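Local coordinates for capsid fiber protein (Bacillus phage phi29, PDB 6QYY) that forms the head fibers of the phage capsid, the portion here being the trimeric N-terminal base that probably seats each fiber on the prohead, at residues F5-K10 with T53-Y58; S11-Y16 with I28-A33; P39-V44 with Y58-W63; Q64-S69 with D82-P87. One frame throughout, in Å; residues are numbered along the deposited sequence.

Overall arrangement
The four contacts illustrate how a small all-beta subunit is closed by pairings between residues far apart in sequence. Interactions 1 and 2, with centres 9 Å apart, both use the mixed sheet, where strands 3-9 and 28-32 are neighbours, and interaction 2 is nested in the loop that interaction 1 closes. Interaction 3 crosses interaction 1 along the chain, shares Tyr-58 with it, and links the mixed sheet to strand 62-66 of the antiparallel sheet. Interaction 4 lies on that second sheet, its centre 20 Å from that of interaction 1. Interaction 3, at the joint between the sheets, touches both other subunits, and interaction 1 touches one, which puts that joint close to the trimer interface.

Interaction 1 (F5-K10 with T53-Y58); sequences FTARAK and TQVNMY
The ring of Phe-5 meets Val-55 and Met-57 in two different ways. Val-55 sits over one face, its CB 4.0 Å from the ring centroid of Phe-5 in a CH-pi contact, while Met-57 comes to the rim: its SD lies in the ring plane, 3.7 Å from CE2 of Phe-5, a Met-aromatic contact made at the edge. With CG between the backbone N and the carbonyl carbon (chi1 70°), the Phe-5 ring lies alongside Val-55 and reaches on to the sulfur. The second branch of Val-55, CG2, turns to Ala-7, whose CB is 3.8 Å away. Behind these side chains the backbones hold an antiparallel register. Phe-5 and Val-55 form one hydrogen-bonded pair, with Val-55 N to Phe-5 O at 2.8 Å, and Ala-7 and Thr-53 form another; Thr-6 and Gln-54 make the non-hydrogen-bonded pair between them and turn their side chains to the other face. Strand 52-57 is the outermost strand of the mixed sheet within this chain, and strand 3-9 separates it from strand 28-32. Tyr-21 of strand 18-23 packs edge-to-face with Phe-5, and Val-99 of a second subunit also packs on that ring.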
loop_
_atom_site.group_PDB
_atom_site.type_symbol
_atom_site.label_atom_id
_atom_site.label_comp_id
_atom_site.label_asym_id
_atom_site.label_seq_id
_atom_site.Cartn_x
_atom_site.Cartn_y
_atom_site.Cartn_z
ATOM N N PHE A 5 -14.860 9.050 -5.933
ATOM C CA PHE A 5 -15.664 9.956 -5.126
ATOM C C PHE A 5 -15.600 11.351 -5.735
ATOM O O PHE A 5 -14.709 11.673 -6.528
ATOM C CB PHE A 5 -15.217 9.964 -3.653
ATOM C CG PHE A 5 -13.864 10.612 -3.392
ATOM C CD1 PHE A 5 -13.782 11.946 -3.004
ATOM C CD2 PHE A 5 -12.690 9.868 -3.465
ATOM C CE1 PHE A 5 -12.552 12.538 -2.734
ATOM C CE2 PHE A 5 -11.453 10.452 -3.204
ATOM C CZ PHE A 5 -11.381 11.791 -2.842
ATOM N N THR A 6 -16.570 12.179 -5.373
ATOM C CA THR A 6 -16.629 13.531 -5.905
ATOM C C THR A 6 -15.974 14.492 -4.924
ATOM O O THR A 6 -16.128 14.362 -3.704
ATOM C CB THR A 6 -18.080 13.924 -6.195
ATOM O OG1 THR A 6 -18.549 13.113 -7.279
ATOM C CG2 THR A 6 -18.189 15.409 -6.604
ATOM N N ALA A 7 -15.202 15.424 -5.467
ATOM C CA ALA A 7 -14.512 16.425 -4.678
ATOM C C ALA A 7 -14.693 17.768 -5.362
ATOM O O ALA A 7 -15.091 17.846 -6.525
ATOM C CB ALA A 7 -13.027 16.082 -4.531
ATOM N N ARG A 8 -14.394 18.829 -4.631
ATOM C CA ARG A 8 -14.377 20.175 -5.185
ATOM C C ARG A 8 -12.952 20.694 -5.090
ATOM O O ARG A 8 -12.294 20.524 -4.065
ATOM C CB ARG A 8 -15.349 21.105 -4.437
ATOM C CG ARG A 8 -15.458 22.488 -5.051
ATOM C CD ARG A 8 -16.551 23.335 -4.393
ATOM N NE ARG A 8 -17.855 22.668 -4.302
ATOM C CZ ARG A 8 -18.787 22.683 -5.254
ATOM N NH1 ARG A 8 -18.568 23.314 -6.401
ATOM N NH2 ARG A 8 -19.941 22.060 -5.063
ATOM N N ALA A 9 -12.464 21.307 -6.164
ATOM C CA ALA A 9 -11.132 21.896 -6.140
ATOM C C ALA A 9 -11.176 23.191 -5.344
ATOM O O ALA A 9 -11.914 24.116 -5.695
ATOM C CB ALA A 9 -10.643 22.157 -7.563
ATOM N N LYS A 10 -10.390 23.270 -4.277
ATOM C CA LYS A 10 -10.355 24.504 -3.504
ATOM C C LYS A 10 -9.379 25.524 -4.072
ATOM O O LYS A 10 -9.458 26.706 -3.723
ATOM C CB LYS A 10 -10.049 24.190 -2.034
ATOM C CG LYS A 10 -8.620 24.325 -1.587
ATOM C CD LYS A 10 -8.604 24.371 -0.058
ATOM C CE LYS A 10 -7.216 24.639 0.504
ATOM N NZ LYS A 10 -7.252 24.970 1.963
ATOM N N THR A 53 -15.189 17.581 -9.407
ATOM C CA THR A 53 -14.371 16.641 -10.150
ATOM C C THR A 53 -14.573 15.262 -9.548
ATOM O O THR A 53 -14.855 15.122 -8.358
ATOM C CB THR A 53 -12.879 17.021 -10.142
ATOM O OG1 THR A 53 -12.166 16.207 -11.086
ATOM C CG2 THR A 53 -12.267 16.846 -8.770
ATOM N N GLN A 54 -14.445 14.250 -10.385
ATOM C CA GLN A 54 -14.494 12.871 -9.921
ATOM C C GLN A 54 -13.063 12.398 -9.714
ATOM O O GLN A 54 -12.267 12.386 -10.662
ATOM C CB GLN A 54 -15.236 11.978 -10.914
ATOM C CG GLN A 54 -15.171 10.506 -10.557
ATOM C CD GLN A 54 -16.448 9.759 -10.894
ATOM O OE1 GLN A 54 -17.548 10.317 -10.826
ATOM N NE2 GLN A 54 -16.306 8.485 -11.257
ATOM N N VAL A 55 -12.738 12.029 -8.480
ATOM C CA VAL A 55 -11.399 11.556 -8.129
ATOM C C VAL A 55 -11.410 10.037 -8.199
ATOM O O VAL A 55 -12.121 9.387 -7.432
ATOM C CB VAL A 55 -10.993 12.020 -6.721
ATOM C CG1 VAL A 55 -9.583 11.509 -6.393
ATOM C CG2 VAL A 55 -11.082 13.540 -6.585
ATOM N N ASN A 56 -10.614 9.463 -9.100
ATOM C CA ASN A 56 -10.566 8.015 -9.260
ATOM C C ASN A 56 -9.276 7.493 -8.640
ATOM O O ASN A 56 -8.180 7.835 -9.094
ATOM C CB ASN A 56 -10.652 7.623 -10.737
ATOM C CG ASN A 56 -11.939 8.111 -11.391
ATOM O OD1 ASN A 56 -13.024 7.989 -10.822
ATOM N ND2 ASN A 56 -11.816 8.683 -12.577
ATOM N N MET A 57 -9.399 6.671 -7.606
ATOM C CA MET A 57 -8.222 6.158 -6.937
ATOM C C MET A 57 -8.020 4.687 -7.282
ATOM O O MET A 57 -8.977 3.906 -7.340
ATOM C CB MET A 57 -8.286 6.380 -5.416
ATOM C CG MET A 57 -8.257 7.846 -5.008
ATOM S SD MET A 57 -8.601 8.105 -3.291
ATOM C CE MET A 57 -7.044 7.454 -2.683
ATOM N N TYR A 58 -6.761 4.343 -7.542
ATOM C CA TYR A 58 -6.292 3.061 -8.044
ATOM C C TYR A 58 -5.323 2.421 -7.058
ATOM O O TYR A 58 -4.770 3.105 -6.189
ATOM C CB TYR A 58 -5.589 3.258 -9.397
ATOM C CG TYR A 58 -6.577 3.546 -10.504
ATOM C CD1 TYR A 58 -7.234 2.506 -11.146
ATOM C CD2 TYR A 58 -6.886 4.855 -10.873
ATOM C CE1 TYR A 58 -8.164 2.747 -12.151
ATOM C CE2 TYR A 58 -7.823 5.112 -11.893
ATOM C CZ TYR A 58 -8.453 4.047 -12.520
ATOM O OH TYR A 58 -9.381 4.256 -13.525
#

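Interaction 2 (S11-Y16 with I28-A33); sequences SNVMAY and IEISHA
His-32 brings the end of its imidazole against the loop 11-16, and the backbone of that loop meets the ring in two orientations. Met-14 N approaches near the ring plane and donates to NE2 of His-32 over 3.0 Å in a nearly straight bond (171° at the hydrogen), tilted only modestly from the ring plane. Asn-12 O instead stands over a face, offset toward the rim, 3.6 Å from CE1 of His-32. Between these two approaches the CA of Val-13 lies 3.5 Å from NE2 of His-32. The imidazole can extend from the end of strand 28-32 to the loop because its CG stands beside the backbone N and opposite the carbonyl carbon (chi1 -70°).

Water 1 lies over the same ring, again toward its rim, and joins three groups. It donates to Asn-12 O at 2.7 Å, accepts from His-32 N at 2.9 Å, and is hydrogen-bonded to Ser-11 OG at 2.6 Å. The same hydroxyl rests against Ser-31, its OG 3.3 Å from CB of Ser-31. Deeper in, Val-13 presents CG2 to the CA of Ser-31 and, more distantly, to CD1 of Ile-30, making the apolar side of the contact; Leu-19 and Ala-43 also pack on Val-13.

The loop thus docks on the strand without a direct backbone-to-backbone hydrogen bond between the two segments. Because NE2 of His-32 accepts an amide proton, the ring is probably neutral and protonated on ND1; the bond from Met-14 N would limit its turning, while water 1 ties the His-32 backbone to the loop.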
loop_
_atom_site.group_PDB
_atom_site.type_symbol
_atom_site.label_atom_id
_atom_site.label_comp_id
_atom_site.label_asym_id
_atom_site.label_seq_id
_atom_site.Cartn_x
_atom_site.Cartn_y
_atom_site.Cartn_z
ATOM N N SER A 11 -8.489 25.096 -4.957
ATOM C CA SER A 11 -7.646 25.972 -5.747
ATOM C C SER A 11 -7.358 25.226 -7.037
ATOM O O SER A 11 -7.675 24.041 -7.162
ATOM C CB SER A 11 -6.365 26.338 -5.001
ATOM O OG SER A 11 -5.783 25.174 -4.448
ATOM N N ASN A 12 -6.769 25.916 -8.009
ATOM C CA ASN A 12 -6.543 25.264 -9.292
ATOM C C ASN A 12 -5.642 24.044 -9.119
ATOM O O ASN A 12 -4.655 24.084 -8.380
ATOM C CB ASN A 12 -5.935 26.249 -10.289
ATOM C CG ASN A 12 -6.909 27.347 -10.691
ATOM O OD1 ASN A 12 -8.052 27.075 -11.076
ATOM N ND2 ASN A 12 -6.456 28.589 -10.618
ATOM N N VAL A 13 -6.005 22.948 -9.780
ATOM C CA VAL A 13 -5.255 21.699 -9.707
ATOM C C VAL A 13 -4.796 21.339 -11.113
ATOM O O VAL A 13 -5.606 21.292 -12.051
ATOM C CB VAL A 13 -6.090 20.563 -9.088
ATOM C CG1 VAL A 13 -5.423 19.204 -9.313
ATOM C CG2 VAL A 13 -6.316 20.810 -7.595
ATOM N N MET A 14 -3.505 21.087 -11.264
ATOM C CA MET A 14 -2.980 20.691 -12.559
ATOM C C MET A 14 -2.739 19.192 -12.595
ATOM O O MET A 14 -2.548 18.543 -11.560
ATOM C CB MET A 14 -1.707 21.463 -12.873
ATOM C CG MET A 14 -2.036 22.929 -13.070
ATOM S SD MET A 14 -0.758 23.831 -13.913
ATOM C CE MET A 14 0.379 24.127 -12.565
ATOM N N ALA A 15 -2.794 18.638 -13.802
ATOM C CA ALA A 15 -2.627 17.200 -13.949
ATOM C C ALA A 15 -1.223 16.788 -13.529
ATOM O O ALA A 15 -0.258 17.542 -13.676
ATOM C CB ALA A 15 -2.907 16.777 -15.395
ATOM N N TYR A 16 -1.120 15.579 -12.973
ATOM C CA TYR A 16 0.153 14.992 -12.562
ATOM C C TYR A 16 0.796 15.761 -11.419
ATOM O O TYR A 16 2.020 15.781 -11.299
ATOM C CB TYR A 16 1.130 14.864 -13.740
ATOM C CG TYR A 16 0.409 14.281 -14.926
ATOM C CD1 TYR A 16 -0.216 13.039 -14.814
ATOM C CD2 TYR A 16 0.249 14.999 -16.114
ATOM C CE1 TYR A 16 -0.934 12.490 -15.862
ATOM C CE2 TYR A 16 -0.474 14.445 -17.193
ATOM C CZ TYR A 16 -1.059 13.191 -17.043
ATOM O OH TYR A 16 -1.778 12.614 -18.060
ATOM N N ILE A 28 -15.397 16.923 0.282
ATOM C CA ILE A 28 -13.942 16.915 0.344
ATOM C C ILE A 28 -13.427 17.901 -0.678
ATOM O O ILE A 28 -13.917 17.950 -1.810
ATOM C CB ILE A 28 -13.370 15.510 0.071
ATOM C CG1 ILE A 28 -13.602 14.591 1.253
ATOM C CG2 ILE A 28 -11.863 15.577 -0.175
ATOM C CD1 ILE A 28 -12.903 15.036 2.552
ATOM N N GLU A 29 -12.453 18.708 -0.283
ATOM C CA GLU A 29 -11.793 19.592 -1.223
ATOM C C GLU A 29 -10.406 19.048 -1.543
ATOM O O GLU A 29 -9.773 18.395 -0.710
ATOM C CB GLU A 29 -11.740 21.027 -0.679
ATOM C CG GLU A 29 -13.145 21.598 -0.492
ATOM C CD GLU A 29 -13.173 23.088 -0.187
ATOM O OE1 GLU A 29 -14.165 23.758 -0.561
ATOM O OE2 GLU A 29 -12.213 23.587 0.439
ATOM N N ILE A 30 -9.970 19.253 -2.779
ATOM C CA ILE A 30 -8.624 18.882 -3.186
ATOM C C ILE A 30 -7.854 20.145 -3.540
ATOM O O ILE A 30 -8.424 21.171 -3.936
ATOM C CB ILE A 30 -8.620 17.898 -4.375
ATOM C CG1 ILE A 30 -9.335 18.509 -5.573
ATOM C CG2 ILE A 30 -9.238 16.539 -3.989
ATOM C CD1 ILE A 30 -9.135 17.702 -6.871
ATOM N N SER A 31 -6.542 20.058 -3.396
ATOM C CA SER A 31 -5.627 21.120 -3.788
ATOM C C SER A 31 -4.257 20.474 -3.873
ATOM O O SER A 31 -4.063 19.340 -3.427
ATOM C CB SER A 31 -5.646 22.295 -2.799
ATOM O OG SER A 31 -5.399 21.856 -1.479
ATOM N N HIS A 32 -3.311 21.202 -4.458
ATOM C CA HIS A 32 -1.935 20.729 -4.487
ATOM C C HIS A 32 -1.428 20.490 -3.075
ATOM O O HIS A 32 -1.586 21.341 -2.192
ATOM C CB HIS A 32 -1.043 21.747 -5.199
ATOM C CG HIS A 32 -1.303 21.826 -6.664
ATOM N ND1 HIS A 32 -1.003 22.939 -7.420
ATOM C CD2 HIS A 32 -1.856 20.928 -7.513
ATOM C CE1 HIS A 32 -1.357 22.722 -8.674
ATOM N NE2 HIS A 32 -1.874 21.507 -8.758
ATOM N N ALA A 33 -0.813 19.327 -2.866
ATOM C CA ALA A 33 -0.172 19.035 -1.593
ATOM C C ALA A 33 0.870 20.100 -1.276
ATOM O O ALA A 33 1.558 20.607 -2.168
ATOM C CB ALA A 33 0.479 17.650 -1.633
HETATM O O HOH W 1 -4.232 23.594 -5.736
#

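Interaction 3 (P39-V44 with Y58-W63); sequences PDYVAV and YPLAAW. With SO4 (sulfate ion), chain G.
Tyr-41 and Trp-63 are brought together by contrasting first torsions. In Tyr-41, CG lies across from the backbone N (chi1 -157°), so that, although the side chain sets out away from segment 58-63, its ring and hydroxyl come back to meet it; in Trp-63, CG stands beside the backbone N (chi1 -78°), and the indole extends toward strand 41-42. The rings meet offset edge-to-face, the edge of Trp-63 toward the face of Tyr-41, planes at 83°, with CD1 of Tyr-41 3.6 Å from CZ2 of Trp-63. Val-42 covers an indole face, its CG1 almost exactly over the five-membered ring of Trp-63, 3.5 Å from the centroid. Pro-39 comes to the edge, its CG 3.9 Å from CZ3 of Trp-63.

At the far end of the phenol, Tyr-58 N donates to Tyr-41 OH over 2.8 Å, and CD2 of Leu-60 touches the ring edge of Tyr-41. Water 2, in the plane of the indole, accepts from Trp-63 NE1 at 3.0 Å, is hydrogen-bonded to Tyr-41 OH at 2.9 Å and probably donates to Tyr-58 O at 3.1 Å, although acceptors in reach outnumber its protons. Asp-40 and Tyr-41 form a classic beta bulge opposite Leu-19, and Leu-117 of a second subunit also packs on Trp-63. A sulfate, probably from the crystallisation liquor, sits at Val-44 N and Lys-45 N, away from the aromatic pair.

The aromatic contact joining the two sheets is largely apolar, yet an amide and a water satisfy the hydroxyl, and that same water accepts a hydrogen bond from the indole N-H.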
loop_
_atom_site.group_PDB
_atom_site.type_symbol
_atom_site.label_atom_id
_atom_site.label_comp_id
_atom_site.label_asym_id
_atom_site.label_seq_id
_atom_site.Cartn_x
_atom_site.Cartn_y
_atom_site.Cartn_z
ATOM N N PRO A 39 1.821 13.575 0.455
ATOM C CA PRO A 39 0.566 13.768 -0.270
ATOM C C PRO A 39 -0.452 12.704 0.098
ATOM O O PRO A 39 -0.121 11.615 0.577
ATOM C CB PRO A 39 0.984 13.637 -1.740
ATOM C CG PRO A 39 2.160 12.723 -1.701
ATOM C CD PRO A 39 2.902 13.098 -0.424
ATOM N N ASP A 40 -1.717 13.044 -0.132
ATOM C CA ASP A 40 -2.804 12.083 0.025
ATOM C C ASP A 40 -3.030 11.270 -1.246
ATOM O O ASP A 40 -3.300 10.065 -1.172
ATOM C CB ASP A 40 -4.092 12.804 0.425
ATOM C CG ASP A 40 -3.987 13.474 1.784
ATOM O OD1 ASP A 40 -3.399 12.861 2.716
ATOM O OD2 ASP A 40 -4.485 14.615 1.934
ATOM N N TYR A 41 -2.921 11.902 -2.409
ATOM C CA TYR A 41 -3.070 11.193 -3.674
ATOM C C TYR A 41 -2.408 12.042 -4.759
ATOM O O TYR A 41 -1.574 12.902 -4.458
ATOM C CB TYR A 41 -4.550 10.860 -3.955
ATOM C CG TYR A 41 -4.674 9.670 -4.919
ATOM C CD1 TYR A 41 -4.111 8.434 -4.594
ATOM C CD2 TYR A 41 -5.300 9.800 -6.155
ATOM C CE1 TYR A 41 -4.181 7.352 -5.481
ATOM C CE2 TYR A 41 -5.376 8.725 -7.049
ATOM C CZ TYR A 41 -4.811 7.506 -6.705
ATOM O OH TYR A 41 -4.883 6.435 -7.582
ATOM N N VAL A 42 -2.765 11.789 -6.020
ATOM C CA VAL A 42 -2.163 12.442 -7.176
ATOM C C VAL A 42 -3.256 12.712 -8.207
ATOM O O VAL A 42 -4.206 11.937 -8.357
ATOM C CB VAL A 42 -1.018 11.591 -7.778
ATOM C CG1 VAL A 42 -1.545 10.228 -8.251
ATOM C CG2 VAL A 42 -0.311 12.333 -8.910
ATOM N N ALA A 43 -3.140 13.835 -8.910
ATOM C CA ALA A 43 -4.141 14.199 -9.904
ATOM C C ALA A 43 -3.750 13.609 -11.248
ATOM O O ALA A 43 -2.571 13.522 -11.592
ATOM C CB ALA A 43 -4.296 15.725 -10.033
ATOM N N VAL A 44 -4.743 13.179 -12.010
ATOM C CA VAL A 44 -4.493 12.811 -13.398
ATOM C C VAL A 44 -5.230 13.706 -14.369
ATOM O O VAL A 44 -5.198 13.452 -15.579
ATOM C CB VAL A 44 -4.819 11.333 -13.675
ATOM C CG1 VAL A 44 -3.972 10.448 -12.775
ATOM C CG2 VAL A 44 -6.309 11.087 -13.475
ATOM N N TYR A 58 -6.761 4.343 -7.542
ATOM C CA TYR A 58 -6.292 3.061 -8.044
ATOM C C TYR A 58 -5.323 2.421 -7.058
ATOM O O TYR A 58 -4.770 3.105 -6.189
ATOM C CB TYR A 58 -5.589 3.258 -9.397
ATOM C CG TYR A 58 -6.577 3.546 -10.504
ATOM C CD1 TYR A 58 -7.234 2.506 -11.146
ATOM C CD2 TYR A 58 -6.886 4.855 -10.873
ATOM C CE1 TYR A 58 -8.164 2.747 -12.151
ATOM C CE2 TYR A 58 -7.823 5.112 -11.893
ATOM C CZ TYR A 58 -8.453 4.047 -12.520
ATOM O OH TYR A 58 -9.381 4.256 -13.525
ATOM N N PRO A 59 -5.100 1.105 -7.159
ATOM C CA PRO A 59 -4.118 0.447 -6.285
ATOM C C PRO A 59 -2.751 1.112 -6.361
ATOM O O PRO A 59 -2.338 1.620 -7.405
ATOM C CB PRO A 59 -4.076 -0.992 -6.819
ATOM C CG PRO A 59 -5.465 -1.211 -7.383
ATOM C CD PRO A 59 -5.836 0.136 -7.997
ATOM N N LEU A 60 -2.063 1.127 -5.223
ATOM C CA LEU A 60 -0.821 1.879 -5.070
ATOM C C LEU A 60 0.379 1.031 -5.474
ATOM O O LEU A 60 0.624 -0.037 -4.898
ATOM C CB LEU A 60 -0.658 2.340 -3.625
ATOM C CG LEU A 60 -1.835 3.134 -3.043
ATOM C CD1 LEU A 60 -1.673 3.246 -1.525
ATOM C CD2 LEU A 60 -1.904 4.515 -3.697
ATOM N N ALA A 61 1.139 1.515 -6.443
ATOM C CA ALA A 61 2.487 1.005 -6.646
ATOM C C ALA A 61 3.359 2.159 -7.121
ATOM O O ALA A 61 4.252 2.607 -6.395
ATOM C CB ALA A 61 2.507 -0.157 -7.641
ATOM N N ALA A 62 3.081 2.676 -8.313
ATOM C CA ALA A 62 3.854 3.775 -8.877
ATOM C C ALA A 62 2.931 4.931 -9.256
ATOM O O ALA A 62 1.763 4.729 -9.599
ATOM C CB ALA A 62 4.652 3.313 -10.102
ATOM N N TRP A 63 3.463 6.147 -9.176
ATOM C CA TRP A 63 2.749 7.351 -9.610
ATOM C C TRP A 63 3.561 8.092 -10.660
ATOM O O TRP A 63 4.791 8.038 -10.660
ATOM C CB TRP A 63 2.499 8.320 -8.458
ATOM C CG TRP A 63 1.390 7.974 -7.548
ATOM C CD1 TRP A 63 0.392 7.057 -7.759
ATOM C CD2 TRP A 63 1.150 8.549 -6.270
ATOM N NE1 TRP A 63 -0.453 7.033 -6.671
ATOM C CE2 TRP A 63 -0.003 7.932 -5.740
ATOM C CE3 TRP A 63 1.812 9.519 -5.503
ATOM C CZ2 TRP A 63 -0.518 8.264 -4.479
ATOM C CZ3 TRP A 63 1.293 9.853 -4.253
ATOM C CH2 TRP A 63 0.151 9.220 -3.751
HETATM S S SO4 G . -8.077 14.011 -10.359
HETATM O O1 SO4 G . -7.528 13.343 -9.156
HETATM O O2 SO4 G . -9.312 13.303 -10.761
HETATM O O3 SO4 G . -8.399 15.427 -10.055
HETATM O O4 SO4 G . -7.075 13.946 -11.448
HETATM O O HOH W 2 -2.449 4.858 -7.347
#

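Interaction 4 (Q64-S69 with D82-P87); sequences QVIAGS and DGTAVP
Gly-68 and Thr-84 meet where the contact is tightest. Thr-84 OG1 lies 3.2 Å from the CA of Gly-68, and CG1 of Val-86 comes within 3.6 Å of the same carbon, so that the two side chains close on the glycine backbone and leave no room there for a CB. The threonine hydroxyl sits between its own backbone N and carbonyl carbon (chi1 62°), a placement that turns it to Gly-68 while it also hydrogen-bonds to the carbonyl oxygen of Lys-81. CB of Thr-84 leans on the neighbouring peptide, 3.3 Å from Ile-66 O.

Two backbone hydrogen bonds run beside this spot, one before and one after Ala-67. Ala-85 N donates to Ile-66 O over 2.9 Å, and Gly-68 N donates to Ala-85 O over 2.8 Å, the latter from above the carbonyl plane, 37° out of it. They frame a single beta bridge between Ala-67 and Ala-85. Strands 62-66 and 85-87 are the outermost strands of the antiparallel sheet within this chain, so this bridge, just past the end of strand 62-66, brings its two edges together, an arrangement consistent with a small, partly closed barrel. Among the buried residues, Val-65 lays CG1 against CB of Ala-85 at 3.8 Å, and Leu-110 of strand 107-112 packs on the same valine.

The packing is sparser toward Ser-69 and Pro-87, both partly exposed, yet Ser-69 N is buried by the contact with no partner in the model. There the serine hydroxyl merely rests on the proline ring, OG of Ser-69 lying 3.5 Å from CD of Pro-87, and the loop residues Ile-71 and Asp-75 also touch the proline.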
loop_
_atom_site.group_PDB
_atom_site.type_symbol
_atom_site.label_atom_id
_atom_site.label_comp_id
_atom_site.label_asym_id
_atom_site.label_seq_id
_atom_site.Cartn_x
_atom_site.Cartn_y
_atom_site.Cartn_z
ATOM N N GLN A 64 2.862 8.809 -11.542
ATOM C CA GLN A 64 3.488 9.744 -12.468
ATOM C C GLN A 64 3.261 11.157 -11.951
ATOM O O GLN A 64 2.108 11.572 -11.773
ATOM C CB GLN A 64 2.901 9.595 -13.874
ATOM C CG GLN A 64 3.340 8.354 -14.547
ATOM C CD GLN A 64 2.507 8.021 -15.770
ATOM O OE1 GLN A 64 1.328 8.379 -15.889
ATOM N NE2 GLN A 64 3.123 7.327 -16.678
ATOM N N VAL A 65 4.354 11.893 -11.712
ATOM C CA VAL A 65 4.296 13.231 -11.129
ATOM C C VAL A 65 5.255 14.164 -11.863
ATOM O O VAL A 65 6.363 13.773 -12.239
ATOM C CB VAL A 65 4.640 13.226 -9.620
ATOM C CG1 VAL A 65 4.399 14.613 -9.037
ATOM C CG2 VAL A 65 3.794 12.186 -8.870
ATOM N N ILE A 66 4.843 15.418 -12.037
ATOM C CA ILE A 66 5.738 16.422 -12.608
ATOM C C ILE A 66 6.896 16.697 -11.650
ATOM O O ILE A 66 6.692 16.926 -10.451
ATOM C CB ILE A 66 4.970 17.719 -12.914
ATOM C CG1 ILE A 66 3.864 17.459 -13.965
ATOM C CG2 ILE A 66 5.924 18.777 -13.424
ATOM C CD1 ILE A 66 4.403 17.051 -15.286
ATOM N N ALA A 67 8.122 16.691 -12.183
ATOM C CA ALA A 67 9.303 17.030 -11.389
ATOM C C ALA A 67 9.386 18.532 -11.137
ATOM O O ALA A 67 9.324 19.339 -12.072
ATOM C CB ALA A 67 10.571 16.562 -12.100
ATOM N N GLY A 68 9.563 18.911 -9.872
ATOM C CA GLY A 68 9.802 20.311 -9.549
ATOM C C GLY A 68 11.234 20.775 -9.701
ATOM O O GLY A 68 11.483 21.981 -9.667
ATOM N N SER A 69 12.169 19.840 -9.848
ATOM C CA SER A 69 13.567 20.114 -10.162
ATOM C C SER A 69 14.155 18.823 -10.724
ATOM O O SER A 69 13.464 17.807 -10.826
ATOM C CB SER A 69 14.333 20.623 -8.934
ATOM O OG SER A 69 14.202 19.731 -7.838
ATOM N N ASP A 82 3.975 23.791 -5.865
ATOM C CA ASP A 82 2.841 23.553 -6.773
ATOM C C ASP A 82 2.542 22.067 -6.958
ATOM O O ASP A 82 2.104 21.640 -8.035
ATOM C CB ASP A 82 3.079 24.201 -8.139
ATOM C CG ASP A 82 3.371 25.690 -8.039
ATOM O OD1 ASP A 82 3.233 26.242 -6.930
ATOM O OD2 ASP A 82 3.746 26.303 -9.063
ATOM N N GLY A 83 2.758 21.259 -5.918
ATOM C CA GLY A 83 2.411 19.848 -6.011
ATOM C C GLY A 83 3.319 19.010 -6.884
ATOM O O GLY A 83 2.942 17.896 -7.275
ATOM N N THR A 84 4.500 19.516 -7.212
ATOM C CA THR A 84 5.466 18.729 -7.948
ATOM C C THR A 84 6.199 17.802 -6.986
ATOM O O THR A 84 6.027 17.866 -5.763
ATOM C CB THR A 84 6.455 19.642 -8.680
ATOM O OG1 THR A 84 7.205 20.436 -7.732
ATOM C CG2 THR A 84 5.724 20.564 -9.624
ATOM N N ALA A 85 7.019 16.925 -7.551
ATOM C CA ALA A 85 7.882 16.044 -6.776
ATOM C C ALA A 85 9.326 16.507 -6.899
ATOM O O ALA A 85 9.779 16.853 -7.994
ATOM C CB ALA A 85 7.761 14.599 -7.255
ATOM N N VAL A 86 10.049 16.519 -5.778
ATOM C CA VAL A 86 11.452 16.967 -5.776
ATOM C C VAL A 86 12.274 16.063 -4.872
ATOM O O VAL A 86 11.755 15.412 -3.954
ATOM C CB VAL A 86 11.595 18.435 -5.303
ATOM C CG1 VAL A 86 10.810 19.384 -6.219
ATOM C CG2 VAL A 86 11.166 18.570 -3.842
ATOM N N PRO A 87 13.587 16.001 -5.122
ATOM C CA PRO A 87 14.474 15.247 -4.226
ATOM C C PRO A 87 14.497 15.830 -2.819
ATOM O O PRO A 87 14.323 17.033 -2.609
ATOM C CB PRO A 87 15.849 15.376 -4.893
ATOM C CG PRO A 87 15.558 15.719 -6.318
ATOM C CD PRO A 87 14.316 16.548 -6.281
#